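Local coordinates for protein endo-beta-1,4-glucanase (cellulase B) (Bacillus halodurans, PDB 4V2X) that probably hydrolyses internal bonds of beta-1,4-linked glucans, with an appended family 46 carbohydrate-binding module contributing to its action on xyloglucan and beta-1,3-1,4-glucans, at residues Y122-Q127 with W176-N181; Y159-N164 with P198-N203. All coordinates share one frame; numbering follows the deposited sequence.

Interaction 1 (Y122-Q127 with W176-N181)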
ATOM      1  N   TYR A 122      -8.345   4.319  28.588  1.00 21.19           N
ATOM      2  CA  TYR A 122      -8.298   5.732  28.199  1.00 20.52           C
ATOM      3  C   TYR A 122      -9.660   6.432  28.287  1.00 20.41           C
ATOM      4  O   TYR A 122     -10.127   7.027  27.303  1.00 18.46           O
ATOM      5  CB  TYR A 122      -7.744   5.854  26.782  1.00 19.88           C
ATOM      6  CG  TYR A 122      -6.324   5.379  26.654  1.00 20.52           C
ATOM      7  CD1 TYR A 122      -5.272   6.189  27.055  1.00 20.24           C
ATOM      8  CD2 TYR A 122      -6.029   4.124  26.129  1.00 20.56           C
ATOM      9  CE1 TYR A 122      -3.965   5.771  26.938  1.00 21.39           C
ATOM     10  CE2 TYR A 122      -4.716   3.691  26.011  1.00 21.31           C
ATOM     11  CZ  TYR A 122      -3.691   4.522  26.414  1.00 20.53           C
ATOM     12  OH  TYR A 122      -2.382   4.124  26.291  1.00 24.35           O
ATOM     13  N   PRO A 123     -10.300   6.376  29.469  1.00 20.50           N
ATOM     14  CA  PRO A 123     -11.653   6.919  29.563  1.00 20.39           C
ATOM     15  C   PRO A 123     -11.697   8.426  29.335  1.00 18.70           C
ATOM     16  O   PRO A 123     -10.931   9.173  29.946  1.00 19.04           O
ATOM     17  CB  PRO A 123     -12.069   6.584  31.004  1.00 21.27           C
ATOM     18  CG  PRO A 123     -10.784   6.468  31.749  1.00 20.83           C
ATOM     19  CD  PRO A 123      -9.826   5.856  30.764  1.00 20.59           C
ATOM     20  N   ILE A 124     -12.594   8.861  28.461  1.00 18.42           N
ATOM     21  CA  ILE A 124     -12.729  10.280  28.173  1.00 17.99           C
ATOM     22  C   ILE A 124     -13.400  10.944  29.370  1.00 18.82           C
ATOM     23  O   ILE A 124     -14.397  10.427  29.885  1.00 19.30           O
ATOM     24  CB  ILE A 124     -13.539  10.527  26.885  1.00 18.28           C
ATOM     25  CG1 ILE A 124     -12.779   9.967  25.678  1.00 18.10           C
ATOM     26  CG2 ILE A 124     -13.807  12.018  26.704  1.00 18.60           C
ATOM     27  CD1 ILE A 124     -13.607   9.866  24.416  1.00 18.65           C
ATOM     28  N   ASP A 125     -12.835  12.063  29.826  1.00 17.96           N
ATOM     29  CA  ASP A 125     -13.452  12.868  30.881  1.00 20.31           C
ATOM     30  C   ASP A 125     -14.897  13.165  30.486  1.00 18.52           C
ATOM     31  O   ASP A 125     -15.132  13.830  29.481  1.00 17.24           O
ATOM     32  CB  ASP A 125     -12.687  14.184  31.093  1.00 23.14           C
ATOM     33  CG  ASP A 125     -13.398  15.135  32.075  1.00 27.74           C
ATOM     34  OD1 ASP A 125     -14.099  14.664  32.989  1.00 31.61           O
ATOM     35  OD2 ASP A 125     -13.269  16.366  31.924  1.00 36.03           O
ATOM     36  N   PRO A 126     -15.871  12.680  31.277  1.00 18.60           N
ATOM     37  CA  PRO A 126     -17.279  12.896  30.901  1.00 18.33           C
ATOM     38  C   PRO A 126     -17.711  14.362  30.884  1.00 17.23           C
ATOM     39  O   PRO A 126     -18.631  14.730  30.151  1.00 17.28           O
ATOM     40  CB  PRO A 126     -18.074  12.132  31.975  1.00 19.45           C
ATOM     41  CG  PRO A 126     -17.099  11.401  32.802  1.00 20.44           C
ATOM     42  CD  PRO A 126     -15.717  11.860  32.496  1.00 19.39           C
ATOM     43  N   GLN A 127     -17.065  15.189  31.696  1.00 17.52           N
ATOM     44  CA  GLN A 127     -17.411  16.601  31.783  1.00 18.40           C
ATOM     45  C   GLN A 127     -16.986  17.313  30.509  1.00 17.65           C
ATOM     46  O   GLN A 127     -17.735  18.098  29.926  1.00 17.44           O
ATOM     47  CB  GLN A 127     -16.745  17.241  33.004  1.00 20.86           C
ATOM     48  CG  GLN A 127     -17.491  17.010  34.313  1.00 24.62           C
ATOM     49  CD  GLN A 127     -17.492  15.565  34.781  1.00 29.74           C
ATOM     50  OE1 GLN A 127     -16.475  15.047  35.239  1.00 35.28           O
ATOM     51  NE2 GLN A 127     -18.646  14.913  34.689  1.00 33.71           N
ATOM     52  N   TRP A 176     -12.062   5.983  19.617  1.00 16.46           N
ATOM     53  CA  TRP A 176     -13.107   5.903  18.608  1.00 16.81           C
ATOM     54  C   TRP A 176     -14.231   4.947  18.994  1.00 17.45           C
ATOM     55  O   TRP A 176     -15.367   5.158  18.598  1.00 18.11           O
ATOM     56  CB  TRP A 176     -12.543   5.563  17.229  1.00 16.06           C
ATOM     57  CG  TRP A 176     -12.115   6.808  16.507  1.00 15.18           C
ATOM     58  CD1 TRP A 176     -10.874   7.102  16.037  1.00 15.13           C
ATOM     59  CD2 TRP A 176     -12.937   7.946  16.224  1.00 15.66           C
ATOM     60  NE1 TRP A 176     -10.873   8.349  15.458  1.00 14.87           N
ATOM     61  CE2 TRP A 176     -12.130   8.888  15.561  1.00 14.81           C
ATOM     62  CE3 TRP A 176     -14.284   8.254  16.455  1.00 15.99           C
ATOM     63  CZ2 TRP A 176     -12.619  10.122  15.131  1.00 15.26           C
ATOM     64  CZ3 TRP A 176     -14.768   9.482  16.030  1.00 16.13           C
ATOM     65  CH2 TRP A 176     -13.937  10.396  15.369  1.00 15.07           C
ATOM     66  N   GLU A 177     -13.915   3.913  19.769  1.00 19.48           N
ATOM     67  CA  GLU A 177     -14.965   3.081  20.362  1.00 20.57           C
ATOM     68  C   GLU A 177     -15.879   3.919  21.262  1.00 19.72           C
ATOM     69  O   GLU A 177     -17.103   3.850  21.144  1.00 20.48           O
ATOM     70  CB  GLU A 177     -14.359   1.903  21.135  1.00 22.25           C
ATOM     71  CG  GLU A 177     -13.909   0.766  20.231  1.00 24.61           C
ATOM     72  CD  GLU A 177     -13.233  -0.371  20.973  1.00 29.52           C
ATOM     73  OE1 GLU A 177     -13.008  -0.252  22.197  1.00 32.76           O
ATOM     74  OE2 GLU A 177     -12.917  -1.388  20.320  1.00 35.99           O
ATOM     75  N   GLN A 178     -15.282   4.737  22.125  1.00 18.93           N
ATOM     76  CA  GLN A 178     -16.043   5.595  23.040  1.00 19.60           C
ATOM     77  C   GLN A 178     -16.870   6.653  22.327  1.00 19.90           C
ATOM     78  O   GLN A 178     -18.035   6.855  22.663  1.00 20.19           O
ATOM     79  CB  GLN A 178     -15.114   6.299  24.029  1.00 19.41           C
ATOM     80  CG  GLN A 178     -14.511   5.380  25.082  1.00 19.06           C
ATOM     81  CD  GLN A 178     -13.543   6.118  25.983  1.00 19.39           C
ATOM     82  OE1 GLN A 178     -13.954   6.885  26.845  1.00 20.65           O
ATOM     83  NE2 GLN A 178     -12.251   5.904  25.780  1.00 19.46           N
ATOM     84  N   LEU A 179     -16.262   7.354  21.373  1.00 18.92           N
ATOM     85  CA  LEU A 179     -16.977   8.395  20.644  1.00 18.86           C
ATOM     86  C   LEU A 179     -18.085   7.817  19.782  1.00 19.28           C
ATOM     87  O   LEU A 179     -19.189   8.358  19.756  1.00 19.50           O
ATOM     88  CB  LEU A 179     -16.022   9.210  19.770  1.00 18.19           C
ATOM     89  CG  LEU A 179     -15.011  10.050  20.544  1.00 17.84           C
ATOM     90  CD1 LEU A 179     -13.985  10.643  19.583  1.00 17.30           C
ATOM     91  CD2 LEU A 179     -15.709  11.136  21.343  1.00 18.23           C
ATOM     92  N   SER A 180     -17.785   6.734  19.067  1.00 19.95           N
ATOM     93  CA  SER A 180     -18.777   6.109  18.200  1.00 21.37           C
ATOM     94  C   SER A 180     -19.969   5.643  19.029  1.00 22.20           C
ATOM     95  O   SER A 180     -21.109   5.840  18.623  1.00 21.28           O
ATOM     96  CB  SER A 180     -18.175   4.968  17.366  1.00 21.92           C
ATOM     97  OG  SER A 180     -17.846   3.835  18.147  1.00 26.56           O
ATOM     98  N   ASN A 181     -19.710   5.067  20.200  1.00 22.69           N
ATOM     99  CA  ASN A 181     -20.796   4.641  21.089  1.00 24.47           C
ATOM    100  C   ASN A 181     -21.599   5.821  21.627  1.00 24.66           C
ATOM    101  O   ASN A 181     -22.834   5.811  21.567  1.00 24.70           O
ATOM    102  CB  ASN A 181     -20.265   3.818  22.256  1.00 26.51           C
ATOM    103  CG  ASN A 181     -21.374   3.356  23.184  1.00 29.54           C
ATOM    104  OD1 ASN A 181     -21.507   3.850  24.297  1.00 32.86           O
ATOM    105  ND2 ASN A 181     -22.194   2.431  22.710  1.00 29.60           N
TER
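The terminal amide of Gln178 binds the backbone on both sides of Pro123. Its NE2 donates to Tyr122 O at 2.8 Å, with an N-H...O angle of 171°, while its OE1 accepts from Ile124 N at 2.9 Å. The two bonds differ in how they meet their acceptors. Ile124 N lies in the carbonyl plane of the Gln178 amide and uses a lone pair of OE1; NE2 instead approaches Tyr122 O from above that peptide's carbonyl plane, 56° out of it, although Tyr122 O itself lies almost exactly in the plane of the glutamine amide. Two nearly straight bonds from one flat group fix its rotation, and Ser174 OG adds a weak third bond at NE2. The chain of Gln178 is extended beyond CG (chi2 177°), which carries the amide from helix 165-183 to the loop. In the eightfold beta/alpha barrel of family 5, this loop leads from strand 105-108 into helix 126-141; helix 165-183 comes after strand 145-149 and the short helix 153-158, and the contact joins the loop to its later part. Asp125 is the N-cap of helix 126-141, and its OD1 accepts a weak bond from Gln127 N at 3.3 Å. The side chains of Ile124 and Gln178 slide past each other in opposite directions, Ile124 CG1 lying 3.5 Å from the amide oxygen OE1 of Gln178. Apolar packing begins at Ile124 CD1, 3.9 Å from Gln178 CB. That same methyl reaches Leu179 CD2, also at 3.9 Å. Trp112 and Leu129 touch both Ile124 and Leu179, extending this apolar cluster.

Interaction 2 (Y159-N164 with P198-N203); sequences YEMEHN and PKFSQN
Glu162 OE1 lies 3.9 Å from Phe200 O and is gripped by two groups beyond the contact, a salt bridge from Arg208 NH2 and a hydrogen bond with His211 NE2. Asn210 ND2 bonds OE2, so both carboxylate oxygens have partners. Contact between the segments themselves is closest at Tyr159: its CB is 3.3 Å from Lys199 O, and its CA makes a CA-H...O contact with the same oxygen at 3.4 Å (127° at the hydrogen). Tyr159 CD2 comes 4.2 Å from Ser201 C, the Ser201-Gln202 backbone lying oblique to the ring. Tyr159 O sits at the edge of the Phe200 ring, near its plane and 3.8 Å from CD1. Met161 runs side by side with Phe200, CB being 3.8 Å from Phe200 CE1. With CG anti to the backbone N (chi1 -167°) and an extended chain, Met161 brings SD to 5.1 Å from the Phe200 ring centroid, an oblique Met-aromatic contact. Further along 198-203, Ser201 OG accepts from Asn203 N at 3.0 Å, an ST turn, and also bonds Glu206 OE1. The segments join the loop between helices 153-158 and 165-183 to the one following barrel strand 190-193, while Leu218 of helix 209-227 touches both Met161 and Phe200.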
ATOM      1  N   TYR A 159       1.380  10.030  16.015  1.00 12.45           N
ATOM      2  CA  TYR A 159       2.598   9.965  15.197  1.00 13.07           C
ATOM      3  C   TYR A 159       3.616   8.919  15.674  1.00 13.31           C
ATOM      4  O   TYR A 159       4.516   8.547  14.912  1.00 15.41           O
ATOM      5  CB  TYR A 159       3.283  11.338  15.165  1.00 13.51           C
ATOM      6  CG  TYR A 159       4.073  11.589  16.421  1.00 14.16           C
ATOM      7  CD1 TYR A 159       3.431  11.950  17.598  1.00 15.45           C
ATOM      8  CD2 TYR A 159       5.454  11.419  16.444  1.00 16.18           C
ATOM      9  CE1 TYR A 159       4.134  12.144  18.765  1.00 16.90           C
ATOM     10  CE2 TYR A 159       6.171  11.618  17.610  1.00 17.62           C
ATOM     11  CZ  TYR A 159       5.497  11.980  18.765  1.00 18.12           C
ATOM     12  OH  TYR A 159       6.171  12.183  19.941  1.00 20.46           O
ATOM     13  N   GLU A 160       3.502   8.490  16.935  1.00 13.25           N
ATOM     14  CA  GLU A 160       4.389   7.480  17.522  1.00 14.30           C
ATOM     15  C   GLU A 160       4.202   6.106  16.909  1.00 14.45           C
ATOM     16  O   GLU A 160       5.020   5.222  17.147  1.00 15.21           O
ATOM     17  CB  GLU A 160       4.129   7.324  19.030  1.00 15.35           C
ATOM     18  CG  GLU A 160       4.480   8.518  19.903  1.00 16.91           C
ATOM     19  CD  GLU A 160       4.108   8.286  21.363  1.00 18.78           C
ATOM     20  OE1 GLU A 160       4.088   7.120  21.820  1.00 22.76           O
ATOM     21  OE2 GLU A 160       3.829   9.270  22.063  1.00 21.75           O
ATOM     22  N   MET A 161       3.123   5.923  16.150  1.00 13.63           N
ATOM     23  CA  MET A 161       2.703   4.601  15.682  1.00 14.07           C
ATOM     24  C   MET A 161       3.799   3.806  14.979  1.00 14.39           C
ATOM     25  O   MET A 161       3.813   2.570  15.054  1.00 14.30           O
ATOM     26  CB  MET A 161       1.494   4.748  14.754  1.00 14.27           C
ATOM     27  CG  MET A 161       0.770   3.454  14.448  1.00 14.95           C
ATOM     28  SD  MET A 161      -0.599   3.832  13.342  1.00 16.59           S
ATOM     29  CE  MET A 161      -1.153   2.193  12.899  1.00 17.97           C
ATOM     30  N   GLU A 162       4.707   4.490  14.288  1.00 14.57           N
ATOM     31  CA  GLU A 162       5.748   3.792  13.539  1.00 16.51           C
ATOM     32  C   GLU A 162       6.621   2.905  14.420  1.00 17.11           C
ATOM     33  O   GLU A 162       7.011   1.821  13.997  1.00 17.32           O
ATOM     34  CB  GLU A 162       6.618   4.770  12.758  1.00 18.37           C
ATOM     35  CG  GLU A 162       7.732   4.095  11.991  1.00 21.47           C
ATOM     36  CD  GLU A 162       8.260   4.950  10.871  1.00 24.68           C
ATOM     37  OE1 GLU A 162       8.656   6.106  11.146  1.00 23.84           O
ATOM     38  OE2 GLU A 162       8.268   4.457   9.724  1.00 25.92           O
ATOM     39  N   HIS A 163       6.929   3.363  15.630  1.00 16.96           N
ATOM     40  CA  HIS A 163       7.743   2.573  16.568  1.00 17.58           C
ATOM     41  C   HIS A 163       6.955   2.110  17.795  1.00 17.72           C
ATOM     42  O   HIS A 163       7.529   1.612  18.763  1.00 16.36           O
ATOM     43  CB  HIS A 163       8.971   3.378  16.980  1.00 18.83           C
ATOM     44  CG  HIS A 163       9.862   3.725  15.830  1.00 20.99           C
ATOM     45  ND1 HIS A 163      10.675   2.799  15.220  1.00 24.26           N
ATOM     46  CD2 HIS A 163      10.059   4.892  15.174  1.00 23.02           C
ATOM     47  CE1 HIS A 163      11.337   3.378  14.234  1.00 24.27           C
ATOM     48  NE2 HIS A 163      10.982   4.649  14.186  1.00 23.67           N
ATOM     49  N   ASN A 164       5.636   2.248  17.732  1.00 17.39           N
ATOM     50  CA  ASN A 164       4.750   1.830  18.809  1.00 17.55           C
ATOM     51  C   ASN A 164       3.382   1.486  18.225  1.00 17.31           C
ATOM     52  O   ASN A 164       2.390   2.140  18.525  1.00 18.03           O
ATOM     53  CB  ASN A 164       4.632   2.935  19.856  1.00 18.53           C
ATOM     54  CG  ASN A 164       3.896   2.480  21.110  1.00 20.33           C
ATOM     55  OD1 ASN A 164       3.616   1.295  21.288  1.00 21.64           O
ATOM     56  ND2 ASN A 164       3.562   3.433  21.971  1.00 23.02           N
ATOM     57  N   PRO A 198      -2.711  13.809   9.641  1.00 10.49           N
ATOM     58  CA  PRO A 198      -1.866  12.716  10.118  1.00 11.01           C
ATOM     59  C   PRO A 198      -0.455  12.732   9.543  1.00 11.36           C
ATOM     60  O   PRO A 198      -0.261  13.047   8.375  1.00 11.13           O
ATOM     61  CB  PRO A 198      -2.616  11.462   9.656  1.00 10.95           C
ATOM     62  CG  PRO A 198      -3.478  11.924   8.537  1.00 10.64           C
ATOM     63  CD  PRO A 198      -3.889  13.310   8.916  1.00 10.56           C
ATOM     64  N   LYS A 199       0.519  12.418  10.387  1.00 11.95           N
ATOM     65  CA  LYS A 199       1.892  12.204   9.940  1.00 14.04           C
ATOM     66  C   LYS A 199       2.607  11.375  10.997  1.00 14.57           C
ATOM     67  O   LYS A 199       2.073  11.178  12.091  1.00 13.50           O
ATOM     68  CB  LYS A 199       2.608  13.529   9.685  1.00 15.16           C
ATOM     69  CG  LYS A 199       2.766  14.432  10.892  1.00 16.89           C
ATOM     70  CD  LYS A 199       3.362  15.770  10.489  1.00 18.37           C
ATOM     71  CE  LYS A 199       3.861  16.554  11.691  1.00 20.29           C
ATOM     72  NZ  LYS A 199       2.852  16.704  12.771  1.00 21.72           N
ATOM     73  N   PHE A 200       3.791  10.869  10.663  1.00 14.27           N
ATOM     74  CA  PHE A 200       4.477   9.913  11.538  1.00 15.88           C
ATOM     75  C   PHE A 200       5.927  10.277  11.766  1.00 19.63           C
ATOM     76  O   PHE A 200       6.776   9.424  12.018  1.00 21.72           O
ATOM     77  CB  PHE A 200       4.290   8.497  10.995  1.00 15.64           C
ATOM     78  CG  PHE A 200       2.862   8.107  10.934  1.00 15.46           C
ATOM     79  CD1 PHE A 200       2.220   7.611  12.062  1.00 15.45           C
ATOM     80  CD2 PHE A 200       2.116   8.339   9.786  1.00 15.69           C
ATOM     81  CE1 PHE A 200       0.873   7.310  12.035  1.00 16.03           C
ATOM     82  CE2 PHE A 200       0.767   8.045   9.754  1.00 15.48           C
ATOM     83  CZ  PHE A 200       0.146   7.521  10.876  1.00 15.83           C
ATOM     84  N   SER A 201       6.179  11.575  11.692  1.00 23.29           N
ATOM     85  CA  SER A 201       7.404  12.170  12.161  1.00 25.02           C
ATOM     86  C   SER A 201       6.973  13.344  13.013  1.00 27.04           C
ATOM     87  O   SER A 201       5.856  13.852  12.856  1.00 24.54           O
ATOM     88  CB  SER A 201       8.240  12.654  10.982  1.00 26.61           C
ATOM     89  OG  SER A 201       9.263  13.522  11.429  1.00 29.83           O
ATOM     90  N   GLN A 202       7.847  13.794  13.909  1.00 28.73           N
ATOM     91  CA  GLN A 202       7.570  15.021  14.649  1.00 30.83           C
ATOM     92  C   GLN A 202       7.597  16.231  13.704  1.00 26.98           C
ATOM     93  O   GLN A 202       7.045  17.278  14.028  1.00 26.56           O
ATOM     94  CB  GLN A 202       8.552  15.214  15.816  1.00 35.42           C
ATOM     95  CG  GLN A 202       9.924  15.750  15.424  1.00 42.46           C
ATOM     96  CD  GLN A 202      10.669  16.390  16.588  1.00 48.74           C
ATOM     97  OE1 GLN A 202      10.480  16.015  17.746  1.00 56.78           O
ATOM     98  NE2 GLN A 202      11.531  17.356  16.282  1.00 51.91           N
ATOM     99  N   ASN A 203       8.233  16.077  12.543  1.00 24.82           N
ATOM    100  CA  ASN A 203       8.357  17.153  11.556  1.00 24.83           C
ATOM    101  C   ASN A 203       7.439  16.986  10.350  1.00 23.90           C
ATOM    102  O   ASN A 203       7.086  15.867   9.981  1.00 21.69           O
ATOM    103  CB  ASN A 203       9.798  17.222  11.062  1.00 29.04           C
ATOM    104  CG  ASN A 203      10.777  17.537  12.175  1.00 31.47           C
ATOM    105  OD1 ASN A 203      10.474  18.312  13.081  1.00 33.64           O
ATOM    106  ND2 ASN A 203      11.953  16.930  12.118  1.00 36.63           N
TER

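Helix 165-183 connects the two contacts: 159-164 leads into its start, with Asn164 as N-cap, and 176-181 belongs to its later part. Their segments alternate along the chain, yet the centres lie about 23 Å apart and the nearest atoms about 7 Å, without touching. Both contacts fall within the family 5 range and on the same side of the chain's centre. Interaction 2 is the one near a metal: the Met161 side chain is about 4 Å from that of the calcium ligand Asp217 and about 8 Å from the bound calcium ion. Interaction 1 lies away from the annotated sites.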